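Local coordinates for TPR repeat-containing protein (Cytophaga hutchinsonii, PDB 3U4T) that is of unknown function but, as a tetratricopeptide-repeat protein built of paired helices, probably serves as a scaffold for binding other proteins, at residues Y130-I135 and Y146-A151; L180-A185 and K199-K204; A223-A228 and A242-I247. The protein carries 1 engineered substitution. All blocks are in the same frame, centred on the assembly; numbering follows the deposited sequence.

Contact 1: Y130-I135 and Y146-A151; sequences YMEKQI and YELGQA. Engineered in segment 130-135: Glu132 (natural residue Ser).
The side chain of Met131, a selenomethionine in this crystal, makes the closest approach between 130-135 and 146-151: its SE lies 3.2 Å from the backbone O of Glu147. The chain runs extended beyond CG (chi2 173°, chi3 -163°), which carries the selenium across to the backbone of the opposing helix. There SE also packs 3.9 Å from CB of Ala151, while at the root of the same side chain Met131 CB sits 3.9 Å from CD1 of Leu148. No hydrogen bond spans the two segments. Leu148 divides its methyls between partners: CD1 fits against Met131 and Glu132, and CD2 meets CD1 of Ile135 tip to tip at 3.9 Å. With an alanine in place of Leu148, Met131 CB and the end of Ile135 are likely to lose their apolar partners and a gap to open between the segments. The joint is between consecutive helices, as in the helical array of tetratricopeptide repeats; here the C-terminal part of helix 124-131 and the residues after it lie on helix 142-154, with Ile128 adding to the apolar cover of Leu148 and Ala151. Away from the selenium the packing thins. Glu132, an engineered replacement for serine, crosses Leu148 at about a right angle, and Glu132 CG touches Leu148 CD1 at 4.1 Å. Its carboxylate passes on to a hydrogen bond with the hydroxyl of Tyr152. The amide of Gln134 turns back on its own segment, NE2 donating to Met131 O at 2.9 Å, in the carbonyl plane and on a lone pair.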
loop_
_atom_site.group_PDB
_atom_site.type_symbol
_atom_site.label_atom_id
_atom_site.label_comp_id
_atom_site.label_asym_id
_atom_site.label_seq_id
_atom_site.Cartn_x
_atom_site.Cartn_y
_atom_site.Cartn_z
ATOM N N TYR A 130 0.047 11.198 10.772
ATOM C CA TYR A 130 0.904 10.058 11.046
ATOM C C TYR A 130 1.787 9.637 9.878
ATOM O O TYR A 130 2.922 9.195 10.085
ATOM C CB TYR A 130 0.069 8.877 11.532
ATOM C CG TYR A 130 -0.133 8.861 13.033
ATOM C CD1 TYR A 130 0.609 8.006 13.853
ATOM C CD2 TYR A 130 -1.039 9.720 13.639
ATOM C CE1 TYR A 130 0.446 8.012 15.253
ATOM C CE2 TYR A 130 -1.207 9.734 15.029
ATOM C CZ TYR A 130 -0.460 8.879 15.825
ATOM O OH TYR A 130 -0.613 8.909 17.190
HETATM N N MSE A 131 1.274 9.756 8.654
HETATM C CA MSE A 131 2.085 9.406 7.497
HETATM C C MSE A 131 3.265 10.380 7.398
HETATM O O MSE A 131 4.341 10.004 6.947
HETATM C CB MSE A 131 1.253 9.442 6.215
HETATM C CG MSE A 131 0.577 8.113 5.882
HETATM SE SE MSE A 131 -0.602 8.300 4.388
HETATM C CE MSE A 131 -1.632 6.669 4.655
ATOM N N GLU A 132 3.069 11.620 7.840
ATOM C CA GLU A 132 4.132 12.619 7.805
ATOM C C GLU A 132 5.211 12.367 8.857
ATOM O O GLU A 132 6.317 12.911 8.750
ATOM C CB GLU A 132 3.563 14.026 7.993
ATOM C CG GLU A 132 2.758 14.544 6.810
ATOM C CD GLU A 132 2.227 15.936 7.058
ATOM O OE1 GLU A 132 1.783 16.184 8.190
ATOM O OE2 GLU A 132 2.240 16.782 6.140
ATOM N N LYS A 133 4.887 11.558 9.869
ATOM C CA LYS A 133 5.844 11.221 10.931
ATOM C C LYS A 133 6.997 10.406 10.362
ATOM O O LYS A 133 8.020 10.235 11.011
ATOM C CB LYS A 133 5.185 10.393 12.040
ATOM C CG LYS A 133 4.254 11.163 12.995
ATOM C CD LYS A 133 3.867 10.254 14.172
ATOM C CE LYS A 133 2.715 10.822 15.008
ATOM N NZ LYS A 133 3.005 12.148 15.624
ATOM N N GLN A 134 6.818 9.883 9.154
ATOM C CA GLN A 134 7.868 9.100 8.515
ATOM C C GLN A 134 8.847 10.013 7.791
ATOM O O GLN A 134 10.027 9.699 7.680
ATOM C CB GLN A 134 7.272 8.140 7.499
ATOM C CG GLN A 134 6.473 7.009 8.084
ATOM C CD GLN A 134 5.556 6.414 7.051
ATOM O OE1 GLN A 134 5.394 5.207 6.963
ATOM N NE2 GLN A 134 4.937 7.275 6.264
ATOM N N ILE A 135 8.346 11.144 7.307
ATOM C CA ILE A 135 9.174 12.086 6.568
ATOM C C ILE A 135 10.361 12.645 7.339
ATOM O O ILE A 135 10.221 13.224 8.418
ATOM C CB ILE A 135 8.344 13.284 6.039
ATOM C CG1 ILE A 135 7.122 12.781 5.274
ATOM C CG2 ILE A 135 9.195 14.130 5.081
ATOM C CD1 ILE A 135 7.471 11.954 4.074
ATOM N N TYR A 146 4.009 7.843 -1.960
ATOM C CA TYR A 146 2.864 7.443 -2.775
ATOM C C TYR A 146 1.577 7.427 -1.933
ATOM O O TYR A 146 0.524 7.932 -2.353
ATOM C CB TYR A 146 3.109 6.054 -3.360
ATOM C CG TYR A 146 1.946 5.500 -4.154
ATOM C CD1 TYR A 146 1.494 4.198 -3.949
ATOM C CD2 TYR A 146 1.309 6.271 -5.125
ATOM C CE1 TYR A 146 0.432 3.676 -4.690
ATOM C CE2 TYR A 146 0.248 5.754 -5.872
ATOM C CZ TYR A 146 -0.185 4.459 -5.647
ATOM O OH TYR A 146 -1.234 3.955 -6.379
ATOM N N GLU A 147 1.679 6.843 -0.741
ATOM C CA GLU A 147 0.555 6.755 0.178
ATOM C C GLU A 147 0.242 8.093 0.819
ATOM O O GLU A 147 -0.902 8.362 1.179
ATOM C CB GLU A 147 0.835 5.703 1.252
ATOM C CG GLU A 147 0.392 4.308 0.830
ATOM C CD GLU A 147 1.098 3.212 1.588
ATOM O OE1 GLU A 147 1.811 3.530 2.567
ATOM O OE2 GLU A 147 0.936 2.032 1.203
ATOM N N LEU A 148 1.256 8.937 0.958
ATOM C CA LEU A 148 1.038 10.238 1.546
ATOM C C LEU A 148 0.328 11.109 0.522
ATOM O O LEU A 148 -0.610 11.836 0.863
ATOM C CB LEU A 148 2.372 10.859 1.974
ATOM C CG LEU A 148 2.335 12.276 2.567
ATOM C CD1 LEU A 148 1.296 12.395 3.678
ATOM C CD2 LEU A 148 3.718 12.609 3.087
ATOM N N GLY A 149 0.749 11.015 -0.739
ATOM C CA GLY A 149 0.120 11.805 -1.791
ATOM C C GLY A 149 -1.360 11.484 -1.940
ATOM O O GLY A 149 -2.204 12.376 -2.154
ATOM N N GLN A 150 -1.680 10.200 -1.823
ATOM C CA GLN A 150 -3.052 9.760 -1.921
ATOM C C GLN A 150 -3.844 10.338 -0.758
ATOM O O GLN A 150 -4.998 10.741 -0.922
ATOM C CB GLN A 150 -3.128 8.240 -1.883
ATOM C CG GLN A 150 -2.530 7.565 -3.101
ATOM C CD GLN A 150 -2.683 6.069 -3.030
ATOM O OE1 GLN A 150 -2.016 5.403 -2.248
ATOM N NE2 GLN A 150 -3.587 5.532 -3.832
ATOM N N ALA A 151 -3.238 10.379 0.423
ATOM C CA ALA A 151 -3.952 10.926 1.574
ATOM C C ALA A 151 -4.271 12.386 1.292
ATOM O O ALA A 151 -5.394 12.824 1.509
ATOM C CB ALA A 151 -3.123 10.801 2.838
#

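Contact 2: L180-A185 and K199-K204; sequences LWRARA and KPYYEK
Arg184 and Tyr202 converge on a single carboxylate oxygen, OE1 of Glu222, which takes a salt bridge from Arg184 NE and a hydrogen bond with Tyr202 OH. The two side chains also touch on the way: CG of Arg184 lies 3.6 Å from Tyr202 OH, and guanidinium and ring planes stand 74° apart. This shared grip probably fixes the reach of the tyrosine, whose ring lies flat over Ala183. The methyl CB of Ala183 sits almost on the ring normal, 3.5 Å from the ring centroid of Tyr202, a CH-pi contact, and Leu180 CD1 adds a looser touch at the ring edge, 4.2 Å from CE1 of Tyr202. The backbones come nearest at Ala183 and Tyr201, CA to CA 4.9 Å, and Ala183 CA is 3.6 Å from Tyr201 CB. The small side chain probably lets both tyrosines close in. Tyr201 takes the other flank, with Arg182 CB over its face in a second CH-pi contact. Bends at chi2 and chi3 (65°) of Arg182 then fold the guanidinium over the hydroxyl end of that ring, NH1 coming 3.3 Å from Tyr201 CE1, with the two planes 40° apart. NH2 is near the hydroxyl but badly angled for a hydrogen bond; the charge is met instead by Asp162, through a salt bridge to NE. Segments 180-185 and 199-204, on helices 176-189 and 199-209, run nearly antiparallel with axes 7.9 Å apart, as in tetratricopeptide-repeat hairpins. Helix 158-171 packs against Arg182, while helix 217-233, which supplies Glu222, lies against Leu180 and Tyr202.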
loop_
_atom_site.group_PDB
_atom_site.type_symbol
_atom_site.label_atom_id
_atom_site.label_comp_id
_atom_site.label_asym_id
_atom_site.label_seq_id
_atom_site.Cartn_x
_atom_site.Cartn_y
_atom_site.Cartn_z
ATOM N N LEU A 180 0.335 8.643 -13.377
ATOM C CA LEU A 180 -1.102 8.445 -13.169
ATOM C C LEU A 180 -1.627 9.394 -12.099
ATOM O O LEU A 180 -2.611 10.114 -12.317
ATOM C CB LEU A 180 -1.388 7.007 -12.728
ATOM C CG LEU A 180 -2.867 6.699 -12.473
ATOM C CD1 LEU A 180 -3.626 6.660 -13.789
ATOM C CD2 LEU A 180 -2.993 5.355 -11.761
ATOM N N TRP A 181 -0.957 9.401 -10.943
ATOM C CA TRP A 181 -1.377 10.247 -9.822
ATOM C C TRP A 181 -1.109 11.725 -10.008
ATOM O O TRP A 181 -1.877 12.552 -9.527
ATOM C CB TRP A 181 -0.797 9.733 -8.497
ATOM C CG TRP A 181 -1.585 8.543 -8.011
ATOM C CD1 TRP A 181 -1.290 7.222 -8.204
ATOM C CD2 TRP A 181 -2.879 8.575 -7.391
ATOM N NE1 TRP A 181 -2.319 6.430 -7.753
ATOM C CE2 TRP A 181 -3.307 7.234 -7.250
ATOM C CE3 TRP A 181 -3.721 9.608 -6.952
ATOM C CZ2 TRP A 181 -4.541 6.900 -6.681
ATOM C CZ3 TRP A 181 -4.940 9.279 -6.394
ATOM C CH2 TRP A 181 -5.341 7.931 -6.265
ATOM N N ARG A 182 -0.026 12.066 -10.700
ATOM C CA ARG A 182 0.247 13.471 -10.983
ATOM C C ARG A 182 -0.901 13.914 -11.880
ATOM O O ARG A 182 -1.445 15.011 -11.742
ATOM C CB ARG A 182 1.545 13.648 -11.755
ATOM C CG ARG A 182 2.796 13.462 -10.942
ATOM C CD ARG A 182 3.865 14.408 -11.475
ATOM N NE ARG A 182 3.487 15.806 -11.269
ATOM C CZ ARG A 182 4.172 16.846 -11.738
ATOM N NH1 ARG A 182 5.273 16.650 -12.452
ATOM N NH2 ARG A 182 3.767 18.082 -11.475
ATOM N N ALA A 183 -1.270 13.034 -12.800
ATOM C CA ALA A 183 -2.357 13.325 -13.721
ATOM C C ALA A 183 -3.619 13.608 -12.913
ATOM O O ALA A 183 -4.246 14.651 -13.070
ATOM C CB ALA A 183 -2.578 12.141 -14.655
ATOM N N ARG A 184 -3.976 12.676 -12.036
ATOM C CA ARG A 184 -5.158 12.815 -11.204
ATOM C C ARG A 184 -5.097 14.046 -10.306
ATOM O O ARG A 184 -6.089 14.749 -10.134
ATOM C CB ARG A 184 -5.338 11.560 -10.366
ATOM C CG ARG A 184 -5.728 10.363 -11.203
ATOM C CD ARG A 184 -5.841 9.115 -10.365
ATOM N NE ARG A 184 -6.450 7.996 -11.076
ATOM C CZ ARG A 184 -6.548 6.779 -10.560
ATOM N NH1 ARG A 184 -6.074 6.551 -9.348
ATOM N NH2 ARG A 184 -7.123 5.802 -11.241
ATOM N N ALA A 185 -3.930 14.312 -9.750
ATOM C CA ALA A 185 -3.770 15.460 -8.883
ATOM C C ALA A 185 -3.998 16.755 -9.672
ATOM O O ALA A 185 -4.600 17.707 -9.162
ATOM C CB ALA A 185 -2.387 15.450 -8.281
ATOM N N LYS A 199 -3.306 16.881 -18.939
ATOM C CA LYS A 199 -2.924 16.433 -20.280
ATOM C C LYS A 199 -1.538 15.824 -20.411
ATOM O O LYS A 199 -1.390 14.665 -20.784
ATOM C CB LYS A 199 -3.054 17.596 -21.256
ATOM C CG LYS A 199 -2.655 17.292 -22.693
ATOM C CD LYS A 199 -3.836 16.888 -23.539
ATOM C CE LYS A 199 -3.667 17.447 -24.950
ATOM N NZ LYS A 199 -2.383 17.039 -25.590
ATOM N N PRO A 200 -0.494 16.596 -20.111
ATOM C CA PRO A 200 0.860 16.053 -20.225
ATOM C C PRO A 200 1.150 14.788 -19.419
ATOM O O PRO A 200 1.870 13.900 -19.885
ATOM C CB PRO A 200 1.729 17.215 -19.774
ATOM C CG PRO A 200 0.844 17.945 -18.811
ATOM C CD PRO A 200 -0.464 17.955 -19.553
ATOM N N TYR A 201 0.607 14.703 -18.210
ATOM C CA TYR A 201 0.865 13.533 -17.367
ATOM C C TYR A 201 0.217 12.271 -17.919
ATOM O O TYR A 201 0.823 11.195 -17.898
ATOM C CB TYR A 201 0.413 13.829 -15.933
ATOM C CG TYR A 201 1.089 15.079 -15.411
ATOM C CD1 TYR A 201 2.483 15.131 -15.271
ATOM C CD2 TYR A 201 0.366 16.248 -15.193
ATOM C CE1 TYR A 201 3.132 16.310 -14.950
ATOM C CE2 TYR A 201 1.010 17.442 -14.867
ATOM C CZ TYR A 201 2.393 17.464 -14.754
ATOM O OH TYR A 201 3.036 18.646 -14.483
ATOM N N TYR A 202 -1.004 12.397 -18.432
ATOM C CA TYR A 202 -1.680 11.241 -19.008
ATOM C C TYR A 202 -0.974 10.861 -20.312
ATOM O O TYR A 202 -0.930 9.678 -20.687
ATOM C CB TYR A 202 -3.171 11.546 -19.272
ATOM C CG TYR A 202 -4.075 11.290 -18.077
ATOM C CD1 TYR A 202 -3.985 10.096 -17.362
ATOM C CD2 TYR A 202 -5.010 12.236 -17.655
ATOM C CE1 TYR A 202 -4.803 9.851 -16.249
ATOM C CE2 TYR A 202 -5.836 11.998 -16.539
ATOM C CZ TYR A 202 -5.716 10.804 -15.846
ATOM O OH TYR A 202 -6.479 10.556 -14.734
ATOM N N GLU A 203 -0.419 11.859 -21.000
ATOM C CA GLU A 203 0.285 11.591 -22.250
ATOM C C GLU A 203 1.536 10.802 -21.914
ATOM O O GLU A 203 1.866 9.840 -22.610
ATOM C CB GLU A 203 0.630 12.894 -22.979
ATOM C CG GLU A 203 -0.583 13.541 -23.627
ATOM C CD GLU A 203 -0.274 14.864 -24.291
ATOM O OE1 GLU A 203 0.475 15.665 -23.698
ATOM O OE2 GLU A 203 -0.798 15.109 -25.398
ATOM N N LYS A 204 2.222 11.186 -20.837
ATOM C CA LYS A 204 3.420 10.462 -20.428
ATOM C C LYS A 204 3.041 9.070 -19.920
ATOM O O LYS A 204 3.786 8.107 -20.103
ATOM C CB LYS A 204 4.166 11.234 -19.342
ATOM C CG LYS A 204 5.388 11.997 -19.851
ATOM C CD LYS A 204 6.536 11.046 -20.194
ATOM C CE LYS A 204 7.821 11.803 -20.544
ATOM N NZ LYS A 204 9.039 10.935 -20.443
#

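Contact 3: A223-A228 and A242-I247; sequences ANEYIA and AAWKNI
Ala228 and Ala243 meet methyl to methyl at the apolar centre, CB to CB 3.7 Å, and the same Ala228 CB rests over the face of Trp244, 3.6 Å from the centroid of its six-membered ring. This is a CH-pi contact close to the ring normal. The CB of Trp244 points away from the partner helix, yet its CG lies beside the backbone N (chi1 -79°), and the indole sweeps back to cover the alanine. Ala243 also fits against the backbone of the other helix, its CB 3.6 Å from Asn224 O. Two alanines facing each other probably allow the local axes of 223-228 and 242-247 to pass 8.3 Å apart at 159°, the close antiparallel helix pairing characteristic of tetratricopeptide repeats. Small residues at the close crossing suit that motif. Trp244 also touches Ala257 and Leu261 of helix 255-261, linking that last modelled helix to the pair, and meets Tyr229 edge-to-face. One turn along, Ile247 packs on Asn224 and Glu225: its CG1 lies 3.6 Å from CB of Asn224, and its CD1 lies 3.6 Å from CG of Glu225, the side chains of Ile247 and Glu225 crossing at about a right angle. At the margin opposite the indole the contact turns polar. The exposed Asn246 donates from ND2 to OD1 of Asn224 at 2.9 Å in a nearly straight bond, within its own amide plane but from above the carbonyl plane of Asn224; the two amides are turned 64° against each other. The buried Asn224 spends its own ND2 on the backbone O of Leu220, which probably helps to hold its amide in place for Asn246.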
loop_
_atom_site.group_PDB
_atom_site.type_symbol
_atom_site.label_atom_id
_atom_site.label_comp_id
_atom_site.label_asym_id
_atom_site.label_seq_id
_atom_site.Cartn_x
_atom_site.Cartn_y
_atom_site.Cartn_z
ATOM N N ALA A 223 -6.304 7.237 -19.254
ATOM C CA ALA A 223 -5.491 8.236 -19.923
ATOM C C ALA A 223 -6.135 8.630 -21.250
ATOM O O ALA A 223 -6.292 9.810 -21.546
ATOM C CB ALA A 223 -4.097 7.689 -20.151
ATOM N N ASN A 224 -6.530 7.646 -22.045
ATOM C CA ASN A 224 -7.145 7.944 -23.329
ATOM C C ASN A 224 -8.496 8.628 -23.200
ATOM O O ASN A 224 -8.849 9.475 -24.028
ATOM C CB ASN A 224 -7.277 6.669 -24.166
ATOM C CG ASN A 224 -5.981 6.297 -24.863
ATOM O OD1 ASN A 224 -5.575 6.935 -25.830
ATOM N ND2 ASN A 224 -5.324 5.264 -24.370
ATOM N N GLU A 225 -9.252 8.261 -22.167
ATOM C CA GLU A 225 -10.558 8.858 -21.945
ATOM C C GLU A 225 -10.387 10.342 -21.691
ATOM O O GLU A 225 -11.098 11.152 -22.266
ATOM C CB GLU A 225 -11.269 8.197 -20.764
ATOM C CG GLU A 225 -11.989 6.898 -21.105
ATOM C CD GLU A 225 -12.950 6.457 -20.008
ATOM O OE1 GLU A 225 -13.305 7.297 -19.157
ATOM O OE2 GLU A 225 -13.367 5.280 -19.997
ATOM N N TYR A 226 -9.444 10.701 -20.834
ATOM C CA TYR A 226 -9.205 12.110 -20.549
ATOM C C TYR A 226 -8.871 12.822 -21.863
ATOM O O TYR A 226 -9.488 13.822 -22.218
ATOM C CB TYR A 226 -8.034 12.266 -19.575
ATOM C CG TYR A 226 -7.597 13.707 -19.398
ATOM C CD1 TYR A 226 -8.262 14.556 -18.511
ATOM C CD2 TYR A 226 -6.562 14.245 -20.168
ATOM C CE1 TYR A 226 -7.914 15.887 -18.393
ATOM C CE2 TYR A 226 -6.218 15.582 -20.058
ATOM C CZ TYR A 226 -6.891 16.395 -19.173
ATOM O OH TYR A 226 -6.534 17.718 -19.058
ATOM N N ILE A 227 -7.892 12.289 -22.584
ATOM C CA ILE A 227 -7.486 12.884 -23.842
ATOM C C ILE A 227 -8.675 13.052 -24.783
ATOM O O ILE A 227 -8.904 14.145 -25.309
ATOM C CB ILE A 227 -6.393 12.035 -24.527
ATOM C CG1 ILE A 227 -5.200 11.874 -23.586
ATOM C CG2 ILE A 227 -5.922 12.717 -25.810
ATOM C CD1 ILE A 227 -4.531 13.176 -23.238
ATOM N N ALA A 228 -9.438 11.980 -24.989
ATOM C CA ALA A 228 -10.603 12.051 -25.883
ATOM C C ALA A 228 -11.571 13.170 -25.500
ATOM O O ALA A 228 -12.117 13.844 -26.379
ATOM C CB ALA A 228 -11.331 10.712 -25.923
ATOM N N ALA A 242 -9.254 9.134 -32.353
ATOM C CA ALA A 242 -8.097 8.255 -32.240
ATOM C C ALA A 242 -7.979 7.734 -30.811
ATOM O O ALA A 242 -7.673 6.565 -30.587
ATOM C CB ALA A 242 -6.818 9.010 -32.636
ATOM N N ALA A 243 -8.218 8.612 -29.844
ATOM C CA ALA A 243 -8.130 8.216 -28.450
ATOM C C ALA A 243 -9.255 7.227 -28.169
ATOM O O ALA A 243 -9.049 6.210 -27.500
ATOM C CB ALA A 243 -8.244 9.437 -27.548
ATOM N N TRP A 244 -10.443 7.526 -28.694
ATOM C CA TRP A 244 -11.602 6.660 -28.514
ATOM C C TRP A 244 -11.282 5.306 -29.117
ATOM O O TRP A 244 -11.798 4.279 -28.672
ATOM C CB TRP A 244 -12.832 7.251 -29.205
ATOM C CG TRP A 244 -13.510 8.353 -28.438
ATOM C CD1 TRP A 244 -13.948 9.544 -28.937
ATOM C CD2 TRP A 244 -13.856 8.353 -27.045
ATOM N NE1 TRP A 244 -14.546 10.286 -27.947
ATOM C CE2 TRP A 244 -14.509 9.580 -26.782
ATOM C CE3 TRP A 244 -13.689 7.436 -26.003
ATOM C CZ2 TRP A 244 -14.978 9.914 -25.513
ATOM C CZ3 TRP A 244 -14.163 7.774 -24.740
ATOM C CH2 TRP A 244 -14.805 9.003 -24.510
ATOM N N LYS A 245 -10.422 5.307 -30.130
ATOM C CA LYS A 245 -10.054 4.061 -30.773
ATOM C C LYS A 245 -9.068 3.291 -29.915
ATOM O O LYS A 245 -9.207 2.087 -29.746
ATOM C CB LYS A 245 -9.469 4.320 -32.168
ATOM C CG LYS A 245 -10.506 4.761 -33.205
ATOM C CD LYS A 245 -9.866 5.135 -34.544
ATOM C CE LYS A 245 -10.913 5.620 -35.549
ATOM N NZ LYS A 245 -10.312 6.419 -36.659
ATOM N N ASN A 246 -8.074 3.967 -29.354
ATOM C CA ASN A 246 -7.111 3.255 -28.520
ATOM C C ASN A 246 -7.789 2.473 -27.406
ATOM O O ASN A 246 -7.284 1.438 -26.969
ATOM C CB ASN A 246 -6.112 4.218 -27.911
ATOM C CG ASN A 246 -5.397 5.009 -28.954
ATOM O OD1 ASN A 246 -5.157 4.509 -30.055
ATOM N ND2 ASN A 246 -5.041 6.246 -28.627
ATOM N N ILE A 247 -8.938 2.965 -26.953
ATOM C CA ILE A 247 -9.668 2.297 -25.887
ATOM C C ILE A 247 -10.333 1.005 -26.356
ATOM O O ILE A 247 -10.248 -0.023 -25.672
ATOM C CB ILE A 247 -10.721 3.229 -25.286
ATOM C CG1 ILE A 247 -10.012 4.430 -24.662
ATOM C CG2 ILE A 247 -11.558 2.483 -24.235
ATOM C CD1 ILE A 247 -10.943 5.520 -24.217
#

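How the contacts relate
The three contacts follow one another along the helical array, each joining successive helices. They share no helix, though helix 199-209 of contact 2 and helix 217-233 of contact 3 are consecutive. Contact 3 is mostly buried, although 28 Å from the centre of the chain; contacts 1 and 2 are partly buried. Contact 1 is mainly apolar, with selenium against a backbone carbonyl; contact 2 stacks alkyl groups on tyrosines beside charges met from other helices; contact 3 alone has a hydrogen bond across its segments. Contacts 1 and 2 touch through Tyr146 and Gln150 against Trp181, contacts 2 and 3 through Tyr202 on Ala223 and Tyr226, whereas contacts 1 and 3 stay about 14 Å apart at their nearest atoms.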